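Local coordinates for D-3-phosphoglycerate dehydrogenase oxidoreductase protein (Ralstonia solanacearum, PDB 3GG9) that probably oxidises D-3-phosphoglycerate at its 2-hydroxyl, using NAD as cofactor, at residues N193-A198 / F203-S208; E207-L212 / R230-V235. All coordinates share one frame; numbering follows the deposited sequence.

Contact 1 of 2, residues N193-A198 / F203-S208; sequences NSKERA and FAVAES
Helix 192-200 packs against the short edge strand 204-205 through Lys195, Ala198, Phe203 and Val205, a small, largely apolar contact at the outer border of the parallel sheet of the predicted NAD-binding domain. The two segments lie just five residues apart at their nearest ends, so the contact records how a chain leaves a helix and turns back into a strand. Val205 supplies most of the strand's side; it points toward the helix, its two methyls doing separate work. With CG1 anti to the backbone N (chi1 168°), that methyl meets the aliphatic part of Lys195, 3.8 Å from Lys195 CG, where the two side chains cross at about a right angle. The other methyl, CG2, settles over the helix backbone, 3.7 Å from Lys195 O, and reaches Ala198 CB at 4.2 Å. The lysine thus contributes its CG and CD methylenes, while the extended chain carries the amino group onward.

One polar bond fastens the turn. Phe203 N donates to Ala198 O at 2.9 Å, with an N-H...O angle of 154° and the donor tilted 34° from the carbonyl plane. Beside it, Phe203 CB lies 4.3 Å from Ala198 CB, but the aromatic ring leads away from the helix and packs on Val186 of strand 185-189 and on Ala176 and Arg180 of helix 170-181. Backbone hydrogen bonds of Val188 with Ala204 and Ala206 attach the edge strand to its inner neighbour, and Ala198 also rests on Val188. Strand 185-189, helix 192-200 and strand 204-205 together form a beta-alpha-beta unit, the repeating element of the Rossmann-type fold.

Contact 2 of 2, residues E207-L212 / R230-V235; sequences ESKDAL and RSIITV. Unlike the reference sequence in segment 230-235: Ser231 (reference Gly), Ile233 (reference Val).
Lys209 spans the gap to the loop before helix 235-238 and delivers its amino group to the carbonyl of Ile232. The backbones remain well apart, with the CA atoms of Lys209 and Ile233 9.6 Å from each other, so the contact depends on the full length of one side chain. Its conformation suits that task: CG stands anti to the backbone N (chi1 -176°), and the chain beyond is extended at every later torsion, making a nearly straight arm from the first turn of helix 209-215. At its end NZ donates to Ile232 O over 2.8 Å, approaching almost head-on with a C=O...N angle of 166°. Lys209 CE also comes close, 3.4 Å from Ile232 O, because the path bends at NZ to meet the carbonyl.

Ile232 also offers a hydrocarbon flank to the amino group, its CG1 lying 4.2 Å from Lys209 NZ. The side chain of Ile232 packs on Phe166 and Leu223, while Ile233, next along the loop, is tied by backbone bonds to Leu255 and Glu257.

The arm springs from a capped helix start. Ser208 is the N-cap of helix 209-215: its OG stands between the backbone N and the carbonyl carbon (chi1 56°), turned over the helix start to accept from Ala211 N at 3.2 Å, and Ser208 O receives Leu212 N. A long, weak ion pair links Lys209 NZ to Asp237 OD1 as well. A cationic donor meeting a neutral carbonyl is consistent with a directional, probably charge-assisted hydrogen bond, to which the more distant acid may add modest support.

In the fold
Contacts 1 and 2 lie 14 Å apart, centre to centre, in the predicted NAD-binding domain and follow one another along the chain. They share Glu207 and Ser208, the bend between strand 204-205 and helix 209-215, and they touch where Ala206 CB packs 3.9 Å from Leu212 CD1. Contact 1 joins strand 204-205 back to the preceding helix, 192-200, at the edge of the seven-stranded parallel sheet. Contact 2 looks the other way along the chain, to the loop that follows strand 218-221. Together they illustrate how successive connections of a Rossmann-type sheet are joined: an edge strand gains a helix cover, then hands on to a helix that reaches the next crossover.

Contact 1 of 2, residues N193-A198 / F203-S208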
loop_
_atom_site.group_PDB
_atom_site.type_symbol
_atom_site.label_atom_id
_atom_site.label_comp_id
_atom_site.label_asym_id
_atom_site.label_seq_id
_atom_site.Cartn_x
_atom_site.Cartn_y
_atom_site.Cartn_z
ATOM N N ASN A 193 -6.326 -29.062 -10.025
ATOM C CA ASN A 193 -6.420 -29.165 -8.558
ATOM C C ASN A 193 -6.555 -27.793 -7.853
ATOM O O ASN A 193 -7.215 -27.709 -6.838
ATOM C CB ASN A 193 -5.309 -30.042 -7.944
ATOM C CG ASN A 193 -5.594 -31.560 -8.080
ATOM O OD1 ASN A 193 -4.677 -32.351 -8.241
ATOM N ND2 ASN A 193 -6.859 -31.949 -8.000
ATOM N N SER A 194 -5.964 -26.736 -8.421
ATOM C CA SER A 194 -6.206 -25.359 -7.970
ATOM C C SER A 194 -7.687 -24.987 -8.102
ATOM O O SER A 194 -8.270 -24.411 -7.186
ATOM C CB SER A 194 -5.394 -24.360 -8.786
ATOM O OG SER A 194 -4.014 -24.422 -8.474
ATOM N N LYS A 195 -8.282 -25.318 -9.249
ATOM C CA LYS A 195 -9.695 -25.067 -9.478
ATOM C C LYS A 195 -10.547 -25.785 -8.449
ATOM O O LYS A 195 -11.510 -25.211 -7.966
ATOM C CB LYS A 195 -10.121 -25.472 -10.880
ATOM C CG LYS A 195 -9.447 -24.700 -12.010
ATOM C CD LYS A 195 -9.801 -25.404 -13.288
ATOM C CE LYS A 195 -9.502 -24.593 -14.510
ATOM N NZ LYS A 195 -9.814 -25.453 -15.681
ATOM N N GLU A 196 -10.156 -27.006 -8.086
ATOM C CA GLU A 196 -10.953 -27.846 -7.177
ATOM C C GLU A 196 -10.938 -27.254 -5.774
ATOM O O GLU A 196 -11.978 -27.158 -5.117
ATOM C CB GLU A 196 -10.444 -29.301 -7.165
ATOM C CG GLU A 196 -10.711 -30.106 -8.449
ATOM C CD GLU A 196 -10.188 -31.564 -8.391
ATOM O OE1 GLU A 196 -10.019 -32.193 -9.463
ATOM O OE2 GLU A 196 -9.947 -32.091 -7.279
ATOM N N ARG A 197 -9.750 -26.846 -5.342
ATOM C CA ARG A 197 -9.582 -26.249 -4.025
ATOM C C ARG A 197 -10.250 -24.873 -3.954
ATOM O O ARG A 197 -10.802 -24.515 -2.920
ATOM C CB ARG A 197 -8.099 -26.196 -3.642
ATOM C CG ARG A 197 -7.497 -27.580 -3.413
ATOM C CD ARG A 197 -6.102 -27.531 -2.794
ATOM N NE ARG A 197 -5.045 -27.581 -3.805
ATOM C CZ ARG A 197 -4.510 -28.701 -4.287
ATOM N NH1 ARG A 197 -4.926 -29.889 -3.857
ATOM N NH2 ARG A 197 -3.556 -28.632 -5.208
ATOM N N ALA A 198 -10.215 -24.120 -5.059
ATOM C CA ALA A 198 -10.930 -22.841 -5.138
ATOM C C ALA A 198 -12.451 -23.010 -4.995
ATOM O O ALA A 198 -13.063 -22.315 -4.186
ATOM C CB ALA A 198 -10.587 -22.093 -6.413
ATOM N N PHE A 203 -14.868 -20.050 -3.910
ATOM C CA PHE A 203 -14.483 -19.103 -4.943
ATOM C C PHE A 203 -14.956 -19.551 -6.308
ATOM O O PHE A 203 -14.938 -20.748 -6.624
ATOM C CB PHE A 203 -12.965 -18.870 -4.938
ATOM C CG PHE A 203 -12.490 -18.069 -3.758
ATOM C CD1 PHE A 203 -11.865 -18.686 -2.687
ATOM C CD2 PHE A 203 -12.713 -16.692 -3.698
ATOM C CE1 PHE A 203 -11.448 -17.950 -1.574
ATOM C CE2 PHE A 203 -12.290 -15.944 -2.584
ATOM C CZ PHE A 203 -11.655 -16.575 -1.530
ATOM N N ALA A 204 -15.404 -18.583 -7.099
ATOM C CA ALA A 204 -15.718 -18.789 -8.508
ATOM C C ALA A 204 -14.446 -19.045 -9.313
ATOM O O ALA A 204 -13.391 -18.460 -9.046
ATOM C CB ALA A 204 -16.416 -17.579 -9.046
ATOM N N VAL A 205 -14.557 -19.930 -10.299
ATOM C CA VAL A 205 -13.458 -20.252 -11.180
ATOM C C VAL A 205 -13.790 -19.630 -12.517
ATOM O O VAL A 205 -14.908 -19.754 -12.989
ATOM C CB VAL A 205 -13.277 -21.792 -11.272
ATOM C CG1 VAL A 205 -12.330 -22.183 -12.390
ATOM C CG2 VAL A 205 -12.770 -22.308 -9.946
ATOM N N ALA A 206 -12.829 -18.921 -13.107
ATOM C CA ALA A 206 -13.032 -18.294 -14.395
ATOM C C ALA A 206 -13.320 -19.332 -15.488
ATOM O O ALA A 206 -12.826 -20.457 -15.409
ATOM C CB ALA A 206 -11.812 -17.451 -14.756
ATOM N N GLU A 207 -14.119 -18.945 -16.487
ATOM C CA GLU A 207 -14.513 -19.823 -17.601
ATOM C C GLU A 207 -13.308 -20.404 -18.313
ATOM O O GLU A 207 -13.300 -21.584 -18.699
ATOM C CB GLU A 207 -15.349 -19.055 -18.624
ATOM C CG GLU A 207 -16.728 -18.686 -18.145
ATOM C CD GLU A 207 -17.748 -18.618 -19.272
ATOM O OE1 GLU A 207 -17.354 -18.582 -20.455
ATOM O OE2 GLU A 207 -18.954 -18.606 -18.964
ATOM N N SER A 208 -12.285 -19.559 -18.470
ATOM C CA SER A 208 -11.049 -19.941 -19.115
ATOM C C SER A 208 -9.966 -18.975 -18.682
ATOM O O SER A 208 -10.243 -17.953 -18.051
ATOM C CB SER A 208 -11.205 -19.880 -20.637
ATOM O OG SER A 208 -11.626 -18.600 -21.051
#

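Contact 2 of 2, residues E207-L212 / R230-V235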
loop_
_atom_site.group_PDB
_atom_site.type_symbol
_atom_site.label_atom_id
_atom_site.label_comp_id
_atom_site.label_asym_id
_atom_site.label_seq_id
_atom_site.Cartn_x
_atom_site.Cartn_y
_atom_site.Cartn_z
ATOM N N GLU A 207 -14.119 -18.945 -16.487
ATOM C CA GLU A 207 -14.513 -19.823 -17.601
ATOM C C GLU A 207 -13.308 -20.404 -18.313
ATOM O O GLU A 207 -13.300 -21.584 -18.699
ATOM C CB GLU A 207 -15.349 -19.055 -18.624
ATOM C CG GLU A 207 -16.728 -18.686 -18.145
ATOM C CD GLU A 207 -17.748 -18.618 -19.272
ATOM O OE1 GLU A 207 -17.354 -18.582 -20.455
ATOM O OE2 GLU A 207 -18.954 -18.606 -18.964
ATOM N N SER A 208 -12.285 -19.559 -18.470
ATOM C CA SER A 208 -11.049 -19.941 -19.115
ATOM C C SER A 208 -9.966 -18.975 -18.682
ATOM O O SER A 208 -10.243 -17.953 -18.051
ATOM C CB SER A 208 -11.205 -19.880 -20.637
ATOM O OG SER A 208 -11.626 -18.600 -21.051
ATOM N N LYS A 209 -8.734 -19.318 -19.015
ATOM C CA LYS A 209 -7.605 -18.416 -18.858
ATOM C C LYS A 209 -7.874 -17.080 -19.544
ATOM O O LYS A 209 -7.657 -16.026 -18.949
ATOM C CB LYS A 209 -6.352 -19.072 -19.429
ATOM C CG LYS A 209 -5.090 -18.282 -19.258
ATOM C CD LYS A 209 -3.961 -19.100 -19.850
ATOM C CE LYS A 209 -2.794 -18.240 -20.227
ATOM N NZ LYS A 209 -1.850 -19.051 -21.037
ATOM N N ASP A 210 -8.371 -17.138 -20.778
ATOM C CA ASP A 210 -8.764 -15.945 -21.535
ATOM C C ASP A 210 -9.766 -15.071 -20.776
ATOM O O ASP A 210 -9.650 -13.848 -20.774
ATOM C CB ASP A 210 -9.369 -16.327 -22.895
ATOM C CG ASP A 210 -8.392 -17.056 -23.806
ATOM O OD1 ASP A 210 -8.758 -17.295 -24.979
ATOM O OD2 ASP A 210 -7.272 -17.399 -23.370
ATOM N N ALA A 211 -10.754 -15.705 -20.139
ATOM C CA ALA A 211 -11.790 -15.013 -19.364
ATOM C C ALA A 211 -11.229 -14.273 -18.143
ATOM O O ALA A 211 -11.729 -13.209 -17.767
ATOM C CB ALA A 211 -12.867 -16.008 -18.915
ATOM N N LEU A 212 -10.201 -14.854 -17.535
ATOM C CA LEU A 212 -9.534 -14.258 -16.380
ATOM C C LEU A 212 -8.885 -12.934 -16.729
ATOM O O LEU A 212 -9.022 -11.964 -15.994
ATOM C CB LEU A 212 -8.499 -15.223 -15.807
ATOM C CG LEU A 212 -7.914 -14.862 -14.439
ATOM C CD1 LEU A 212 -8.877 -15.298 -13.308
ATOM C CD2 LEU A 212 -6.566 -15.546 -14.302
ATOM N N ARG A 230 6.747 -21.627 -17.175
ATOM C CA ARG A 230 7.608 -20.648 -17.841
ATOM C C ARG A 230 6.912 -20.113 -19.097
ATOM O O ARG A 230 6.457 -20.900 -19.933
ATOM C CB ARG A 230 8.949 -21.270 -18.195
ATOM C CG ARG A 230 9.973 -20.281 -18.711
ATOM C CD ARG A 230 11.299 -20.956 -19.003
ATOM N NE ARG A 230 11.826 -21.668 -17.837
ATOM C CZ ARG A 230 12.630 -21.130 -16.922
ATOM N NH1 ARG A 230 13.051 -21.871 -15.902
ATOM N NH2 ARG A 230 13.021 -19.861 -17.027
ATOM N N SER A 231 6.808 -18.779 -19.185
ATOM C CA SER A 231 6.161 -18.043 -20.290
ATOM C C SER A 231 4.686 -18.361 -20.452
ATOM O O SER A 231 4.140 -18.219 -21.545
ATOM C CB SER A 231 6.878 -18.256 -21.639
ATOM O OG SER A 231 8.264 -18.016 -21.527
ATOM N N ILE A 232 4.036 -18.762 -19.358
ATOM C CA ILE A 232 2.627 -19.155 -19.403
ATOM C C ILE A 232 1.728 -17.951 -19.681
ATOM O O ILE A 232 0.583 -18.094 -20.117
ATOM C CB ILE A 232 2.203 -19.892 -18.097
ATOM C CG1 ILE A 232 0.912 -20.702 -18.300
ATOM C CG2 ILE A 232 2.132 -18.923 -16.901
ATOM C CD1 ILE A 232 0.564 -21.626 -17.151
ATOM N N ILE A 233 2.259 -16.758 -19.422
ATOM C CA ILE A 233 1.535 -15.528 -19.671
ATOM C C ILE A 233 2.232 -14.892 -20.863
ATOM O O ILE A 233 3.426 -14.630 -20.836
ATOM C CB ILE A 233 1.529 -14.605 -18.422
ATOM C CG1 ILE A 233 0.802 -15.305 -17.271
ATOM C CG2 ILE A 233 0.827 -13.289 -18.711
ATOM C CD1 ILE A 233 0.940 -14.584 -15.951
ATOM N N THR A 234 1.470 -14.689 -21.923
ATOM C CA THR A 234 2.015 -14.153 -23.155
ATOM C C THR A 234 1.567 -12.714 -23.317
ATOM O O THR A 234 0.724 -12.243 -22.564
ATOM C CB THR A 234 1.504 -14.972 -24.344
ATOM O OG1 THR A 234 0.082 -14.814 -24.446
ATOM C CG2 THR A 234 1.835 -16.444 -24.153
ATOM N N VAL A 235 2.114 -12.011 -24.313
ATOM C CA VAL A 235 1.621 -10.684 -24.685
ATOM C C VAL A 235 0.162 -10.722 -25.122
ATOM O O VAL A 235 -0.563 -9.770 -24.880
ATOM C CB VAL A 235 2.451 -10.023 -25.846
ATOM C CG1 VAL A 235 1.900 -8.653 -26.206
ATOM C CG2 VAL A 235 3.858 -9.854 -25.439
#